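Local coordinates for uncharacterized protein (Escherichia coli O157:H7, PDB 4ZV9) that is of unknown function but belongs to the dienelactone hydrolase family of alpha/beta hydrolases and is probably a hydrolase, at residues Y31-T42 against A62-L73. Numbering follows the deposited sequence.
Sequences YLVKPAKMSGKT and ARRVAKAGYIAL
Val33 and Ala72 form an antiparallel hydrogen-bonded pair: Val33 N donates to Ala72 O over 2.8 Å, and Ala72 N to Val33 O over 2.8 Å, at nearly straight N-H...O angles of 167° and 174°. Leu32 and Leu73 make the adjoining non-hydrogen-bonded pair.

Apolar packing occupies both faces. On the Val33 face, CG1 of Val33 presses on Ala66 CB at 3.4 Å, closer than a usual carbon contact, while its CG2 meets Ala62 CB at 4.0 Å. These small alanines are consistent with the 7.0 Å approach of the axes of helix 62-67 and strand 31-35. On the other face Leu32 CD1 reaches Ile71 CG2 at 3.6 Å, and Met114 of helix 100-116 touches both. At the strand end, Pro35 CG lies 3.7 Å from Gly69 C; this glycine, with positive phi, forms a Schellman motif at the C-terminal side of the helix.

In the polar side-chain contact Arg63 NH1 donates a hydrogen bond of 2.9 Å to Tyr31 OH, which lies in the guanidinium plane; ring and guanidinium stand almost perpendicular. The ring is placed by CG anti to the backbone N (chi1 -175°). NE of Arg63 is hydrogen-bonded to Val5 O and NH2 forms a salt bridge with Asp60, which should fix its orientation.

Strand 28-35, between 12-21 and 71-75 and antiparallel to both, with helix 56-67 packed on its Val33 side, fits the alpha/beta-hydrolase fold.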
ATOM      1  N   TYR A  31       1.198  12.310  -2.027  1.00 19.71           N
ATOM      2  CA  TYR A  31       1.717  12.761  -0.748  1.00 19.21           C
ATOM      3  C   TYR A  31       3.031  12.025  -0.501  1.00 20.65           C
ATOM      4  O   TYR A  31       3.050  10.786  -0.345  1.00 20.15           O
ATOM      5  CB  TYR A  31       0.691  12.447   0.331  1.00 18.56           C
ATOM      6  CG  TYR A  31       0.989  12.955   1.732  1.00 19.14           C
ATOM      7  CD1 TYR A  31       1.105  14.314   2.000  1.00 18.80           C
ATOM      8  CD2 TYR A  31       1.052  12.070   2.805  1.00 18.85           C
ATOM      9  CE1 TYR A  31       1.298  14.768   3.298  1.00 20.06           C
ATOM     10  CE2 TYR A  31       1.240  12.520   4.102  1.00 18.76           C
ATOM     11  CZ  TYR A  31       1.390  13.849   4.344  1.00 19.03           C
ATOM     12  OH  TYR A  31       1.590  14.276   5.643  1.00 21.11           O
ATOM     13  N   LEU A  32       4.137  12.757  -0.541  1.00 19.84           N
ATOM     14  CA  LEU A  32       5.462  12.187  -0.371  1.00 21.93           C
ATOM     15  C   LEU A  32       5.987  12.517   1.031  1.00 22.56           C
ATOM     16  O   LEU A  32       6.060  13.695   1.385  1.00 21.28           O
ATOM     17  CB  LEU A  32       6.414  12.791  -1.410  1.00 23.47           C
ATOM     18  CG  LEU A  32       7.876  12.306  -1.421  1.00 27.00           C
ATOM     19  CD1 LEU A  32       7.954  10.892  -1.951  1.00 27.14           C
ATOM     20  CD2 LEU A  32       8.720  13.216  -2.309  1.00 28.10           C
ATOM     21  N   VAL A  33       6.375  11.498   1.809  1.00 20.62           N
ATOM     22  CA  VAL A  33       6.910  11.728   3.142  1.00 21.78           C
ATOM     23  C   VAL A  33       8.275  11.064   3.287  1.00 23.53           C
ATOM     24  O   VAL A  33       8.414   9.877   2.995  1.00 23.91           O
ATOM     25  CB  VAL A  33       5.993  11.188   4.258  1.00 22.18           C
ATOM     26  CG1 VAL A  33       6.409  11.788   5.598  1.00 23.36           C
ATOM     27  CG2 VAL A  33       4.537  11.534   3.985  1.00 22.43           C
ATOM     28  N   LYS A  34       9.269  11.820   3.760  1.00 24.27           N
ATOM     29  CA  LYS A  34      10.636  11.322   3.945  1.00 26.06           C
ATOM     30  C   LYS A  34      11.062  11.442   5.397  1.00 26.37           C
ATOM     31  O   LYS A  34      10.552  12.306   6.120  1.00 23.72           O
ATOM     32  CB  LYS A  34      11.626  12.200   3.183  1.00 27.44           C
ATOM     33  CG  LYS A  34      11.382  12.353   1.710  1.00 31.10           C
ATOM     34  CD  LYS A  34      12.267  13.450   1.132  1.00 32.70           C
ATOM     35  CE  LYS A  34      12.019  13.572  -0.359  1.00 35.18           C
ATOM     36  NZ  LYS A  34      12.683  14.752  -0.965  1.00 34.54           N
ATOM     37  N   PRO A  35      12.025  10.609   5.829  1.00 26.33           N
ATOM     38  CA  PRO A  35      12.632  10.831   7.132  1.00 28.90           C
ATOM     39  C   PRO A  35      13.317  12.203   7.075  1.00 30.51           C
ATOM     40  O   PRO A  35      13.949  12.523   6.065  1.00 30.48           O
ATOM     41  CB  PRO A  35      13.682   9.704   7.245  1.00 31.47           C
ATOM     42  CG  PRO A  35      13.217   8.648   6.307  1.00 30.51           C
ATOM     43  CD  PRO A  35      12.501   9.370   5.191  1.00 29.80           C
ATOM     44  N   ALA A  36      13.156  13.022   8.108  1.00 32.94           N
ATOM     45  CA  ALA A  36      13.719  14.377   8.107  1.00 37.25           C
ATOM     46  C   ALA A  36      15.246  14.381   8.079  1.00 43.78           C
ATOM     47  O   ALA A  36      15.863  15.257   7.474  1.00 41.81           O
ATOM     48  CB  ALA A  36      13.223  15.163   9.307  1.00 38.50           C
ATOM     49  N   LYS A  37      15.849  13.417   8.755  1.00 51.55           N
ATOM     50  CA  LYS A  37      17.293  13.305   8.801  1.00 64.59           C
ATOM     51  C   LYS A  37      17.743  12.125   7.950  1.00 67.86           C
ATOM     52  O   LYS A  37      17.692  10.978   8.395  1.00 66.46           O
ATOM     53  CB  LYS A  37      17.743  13.120  10.254  1.00 69.48           C
ATOM     54  CG  LYS A  37      19.242  12.956  10.395  1.00 80.00           C
ATOM     55  CD  LYS A  37      19.682  12.846  11.842  1.00 84.90           C
ATOM     56  CE  LYS A  37      21.144  12.438  11.926  1.00 93.58           C
ATOM     57  NZ  LYS A  37      21.606  12.319  13.333  1.00 97.78           N
HETATM   58  N   MSE A  38      18.188  12.414   6.731  1.00 71.66           N
HETATM   59  CA  MSE A  38      18.666  11.376   5.823  1.00 86.67           C
HETATM   60  C   MSE A  38      19.988  11.807   5.251  1.00 85.31           C
HETATM   61  O   MSE A  38      20.098  12.862   4.628  1.00 88.50           O
HETATM   62  CB  MSE A  38      17.631  11.101   4.732  1.00100.32           C
HETATM   63  CG  MSE A  38      17.616  12.147   3.617  1.00116.81           C
HETATM   64 SE   MSE A  38      15.837  12.346   2.802  0.96145.01          SE
HETATM   65  CE  MSE A  38      15.226  10.479   2.651  1.00125.78           C
ATOM     66  N   SER A  39      21.019  11.010   5.488  1.00 70.04           N
ATOM     67  CA  SER A  39      22.330  11.308   4.941  1.00 72.72           C
ATOM     68  C   SER A  39      22.368  10.741   3.520  1.00 66.74           C
ATOM     69  O   SER A  39      22.417  11.487   2.548  1.00 76.16           O
ATOM     70  CB  SER A  39      23.445  10.710   5.816  1.00 72.59           C
ATOM     71  OG  SER A  39      23.467   9.302   5.718  1.00 75.13           O
ATOM     72  N   GLY A  40      22.293   9.421   3.407  1.00 51.34           N
ATOM     73  CA  GLY A  40      22.404   8.755   2.106  1.00 46.14           C
ATOM     74  C   GLY A  40      21.075   8.435   1.454  1.00 38.37           C
ATOM     75  O   GLY A  40      20.022   8.877   1.914  1.00 36.81           O
ATOM     76  N   LYS A  41      21.133   7.641   0.399  1.00 33.09           N
ATOM     77  CA  LYS A  41      19.938   7.186  -0.289  1.00 29.84           C
ATOM     78  C   LYS A  41      19.118   6.275   0.633  1.00 29.22           C
ATOM     79  O   LYS A  41      19.657   5.520   1.444  1.00 27.29           O
ATOM     80  CB  LYS A  41      20.291   6.443  -1.573  1.00 31.02           C
ATOM     81  CG  LYS A  41      20.817   7.325  -2.707  1.00 29.51           C
ATOM     82  CD  LYS A  41      21.345   6.439  -3.838  1.00 28.83           C
ATOM     83  CE  LYS A  41      21.621   7.205  -5.109  1.00 29.14           C
ATOM     84  NZ  LYS A  41      20.372   7.599  -5.816  1.00 26.96           N
ATOM     85  N   THR A  42      17.799   6.360   0.504  1.00 28.06           N
ATOM     86  CA  THR A  42      16.870   5.645   1.368  1.00 28.11           C
ATOM     87  C   THR A  42      15.920   4.779   0.523  1.00 27.25           C
ATOM     88  O   THR A  42      15.505   5.201  -0.545  1.00 25.92           O
ATOM     89  CB  THR A  42      16.035   6.692   2.162  1.00 29.48           C
ATOM     90  OG1 THR A  42      16.913   7.638   2.799  1.00 30.50           O
ATOM     91  CG2 THR A  42      15.149   6.048   3.219  1.00 31.10           C
ATOM     92  N   ALA A  62       1.311   6.978   5.597  1.00 20.10           N
ATOM     93  CA  ALA A  62       2.513   7.395   4.887  1.00 18.59           C
ATOM     94  C   ALA A  62       3.520   7.990   5.863  1.00 19.43           C
ATOM     95  O   ALA A  62       4.722   7.688   5.786  1.00 21.41           O
ATOM     96  CB  ALA A  62       2.177   8.352   3.771  1.00 19.19           C
ATOM     97  N   ARG A  63       3.049   8.805   6.792  1.00 18.48           N
ATOM     98  CA  ARG A  63       3.924   9.365   7.809  1.00 20.64           C
ATOM     99  C   ARG A  63       4.494   8.279   8.738  1.00 22.43           C
ATOM    100  O   ARG A  63       5.664   8.351   9.116  1.00 20.70           O
ATOM    101  CB  ARG A  63       3.224  10.454   8.611  1.00 22.92           C
ATOM    102  CG  ARG A  63       2.875  11.689   7.791  1.00 21.70           C
ATOM    103  CD  ARG A  63       2.419  12.848   8.675  1.00 22.45           C
ATOM    104  NE  ARG A  63       1.171  12.584   9.381  1.00 23.04           N
ATOM    105  CZ  ARG A  63      -0.045  12.832   8.911  1.00 22.24           C
ATOM    106  NH1 ARG A  63      -0.233  13.319   7.684  1.00 23.31           N
ATOM    107  NH2 ARG A  63      -1.099  12.565   9.666  1.00 23.67           N
ATOM    108  N   ARG A  64       3.704   7.256   9.058  1.00 21.98           N
ATOM    109  CA  ARG A  64       4.206   6.132   9.882  1.00 23.71           C
ATOM    110  C   ARG A  64       5.341   5.393   9.165  1.00 23.20           C
ATOM    111  O   ARG A  64       6.304   4.978   9.794  1.00 26.57           O
ATOM    112  CB  ARG A  64       3.108   5.138  10.215  1.00 23.39           C
ATOM    113  CG  ARG A  64       1.933   5.751  10.970  1.00 25.42           C
ATOM    114  CD  ARG A  64       0.841   4.724  11.216  1.00 26.50           C
ATOM    115  NE  ARG A  64      -0.440   5.373  11.418  1.00 27.19           N
ATOM    116  CZ  ARG A  64      -1.578   4.746  11.664  1.00 29.94           C
ATOM    117  NH1 ARG A  64      -1.600   3.421  11.808  1.00 29.64           N
ATOM    118  NH2 ARG A  64      -2.698   5.457  11.800  1.00 29.99           N
ATOM    119  N   VAL A  65       5.213   5.237   7.854  1.00 21.66           N
ATOM    120  CA  VAL A  65       6.256   4.624   7.060  1.00 23.40           C
ATOM    121  C   VAL A  65       7.544   5.446   7.104  1.00 23.17           C
ATOM    122  O   VAL A  65       8.645   4.892   7.237  1.00 22.77           O
ATOM    123  CB  VAL A  65       5.801   4.411   5.596  1.00 22.18           C
ATOM    124  CG1 VAL A  65       6.955   3.926   4.733  1.00 21.46           C
ATOM    125  CG2 VAL A  65       4.654   3.404   5.559  1.00 22.42           C
ATOM    126  N   ALA A  66       7.421   6.759   6.974  1.00 23.05           N
ATOM    127  CA  ALA A  66       8.588   7.627   7.042  1.00 24.86           C
ATOM    128  C   ALA A  66       9.213   7.607   8.439  1.00 25.78           C
ATOM    129  O   ALA A  66      10.430   7.693   8.568  1.00 24.63           O
ATOM    130  CB  ALA A  66       8.235   9.054   6.623  1.00 24.87           C
ATOM    131  N   LYS A  67       8.391   7.540   9.482  1.00 27.24           N
ATOM    132  CA  LYS A  67       8.921   7.431  10.858  1.00 31.26           C
ATOM    133  C   LYS A  67       9.742   6.162  11.020  1.00 29.61           C
ATOM    134  O   LYS A  67      10.672   6.137  11.803  1.00 31.64           O
ATOM    135  CB  LYS A  67       7.797   7.405  11.896  1.00 33.79           C
ATOM    136  CG  LYS A  67       7.162   8.754  12.144  1.00 38.79           C
ATOM    137  CD  LYS A  67       7.953   9.588  13.132  1.00 41.14           C
ATOM    138  CE  LYS A  67       7.739   9.105  14.554  1.00 40.33           C
ATOM    139  NZ  LYS A  67       8.243  10.137  15.495  1.00 41.61           N
ATOM    140  N   ALA A  68       9.370   5.110  10.291  1.00 27.66           N
ATOM    141  CA  ALA A  68      10.096   3.846  10.348  1.00 30.47           C
ATOM    142  C   ALA A  68      11.396   3.886   9.537  1.00 28.58           C
ATOM    143  O   ALA A  68      12.148   2.919   9.553  1.00 31.65           O
ATOM    144  CB  ALA A  68       9.203   2.696   9.892  1.00 31.03           C
ATOM    145  N   GLY A  69      11.635   4.975   8.798  1.00 27.30           N
ATOM    146  CA  GLY A  69      12.883   5.166   8.048  1.00 28.15           C
ATOM    147  C   GLY A  69      12.849   5.007   6.530  1.00 26.27           C
ATOM    148  O   GLY A  69      13.893   4.897   5.905  1.00 28.42           O
ATOM    149  N   TYR A  70      11.671   5.044   5.914  1.00 26.10           N
ATOM    150  CA  TYR A  70      11.562   4.886   4.453  1.00 24.33           C
ATOM    151  C   TYR A  70      10.923   6.098   3.789  1.00 25.95           C
ATOM    152  O   TYR A  70      10.199   6.860   4.447  1.00 24.38           O
ATOM    153  CB  TYR A  70      10.745   3.650   4.131  1.00 25.65           C
ATOM    154  CG  TYR A  70      11.256   2.421   4.863  1.00 28.96           C
ATOM    155  CD1 TYR A  70      12.418   1.794   4.461  1.00 31.94           C
ATOM    156  CD2 TYR A  70      10.599   1.932   5.988  1.00 31.86           C
ATOM    157  CE1 TYR A  70      12.911   0.682   5.142  1.00 35.47           C
ATOM    158  CE2 TYR A  70      11.075   0.827   6.677  1.00 31.73           C
ATOM    159  CZ  TYR A  70      12.236   0.202   6.248  1.00 34.83           C
ATOM    160  OH  TYR A  70      12.725  -0.896   6.935  1.00 36.02           O
ATOM    161  N   ILE A  71      11.199   6.297   2.501  1.00 24.88           N
ATOM    162  CA  ILE A  71      10.512   7.355   1.741  1.00 24.61           C
ATOM    163  C   ILE A  71       9.178   6.760   1.329  1.00 24.47           C
ATOM    164  O   ILE A  71       9.149   5.732   0.676  1.00 25.69           O
ATOM    165  CB  ILE A  71      11.268   7.796   0.473  1.00 24.10           C
ATOM    166  CG1 ILE A  71      12.626   8.384   0.860  1.00 25.74           C
ATOM    167  CG2 ILE A  71      10.450   8.855  -0.266  1.00 24.14           C
ATOM    168  CD1 ILE A  71      13.562   8.602  -0.309  1.00 25.81           C
ATOM    169  N   ALA A  72       8.079   7.412   1.701  1.00 21.64           N
ATOM    170  CA  ALA A  72       6.757   6.914   1.380  1.00 20.37           C
ATOM    171  C   ALA A  72       6.065   7.817   0.368  1.00 21.40           C
ATOM    172  O   ALA A  72       6.125   9.044   0.476  1.00 22.86           O
ATOM    173  CB  ALA A  72       5.929   6.819   2.651  1.00 21.81           C
ATOM    174  N   LEU A  73       5.435   7.208  -0.629  1.00 20.08           N
ATOM    175  CA  LEU A  73       4.651   7.945  -1.607  1.00 20.90           C
ATOM    176  C   LEU A  73       3.259   7.339  -1.668  1.00 22.88           C
ATOM    177  O   LEU A  73       3.112   6.141  -1.936  1.00 22.92           O
ATOM    178  CB  LEU A  73       5.290   7.895  -2.977  1.00 20.98           C
ATOM    179  CG  LEU A  73       4.477   8.527  -4.111  1.00 19.64           C
ATOM    180  CD1 LEU A  73       4.154  10.002  -3.860  1.00 20.66           C
ATOM    181  CD2 LEU A  73       5.224   8.394  -5.418  1.00 20.57           C
TER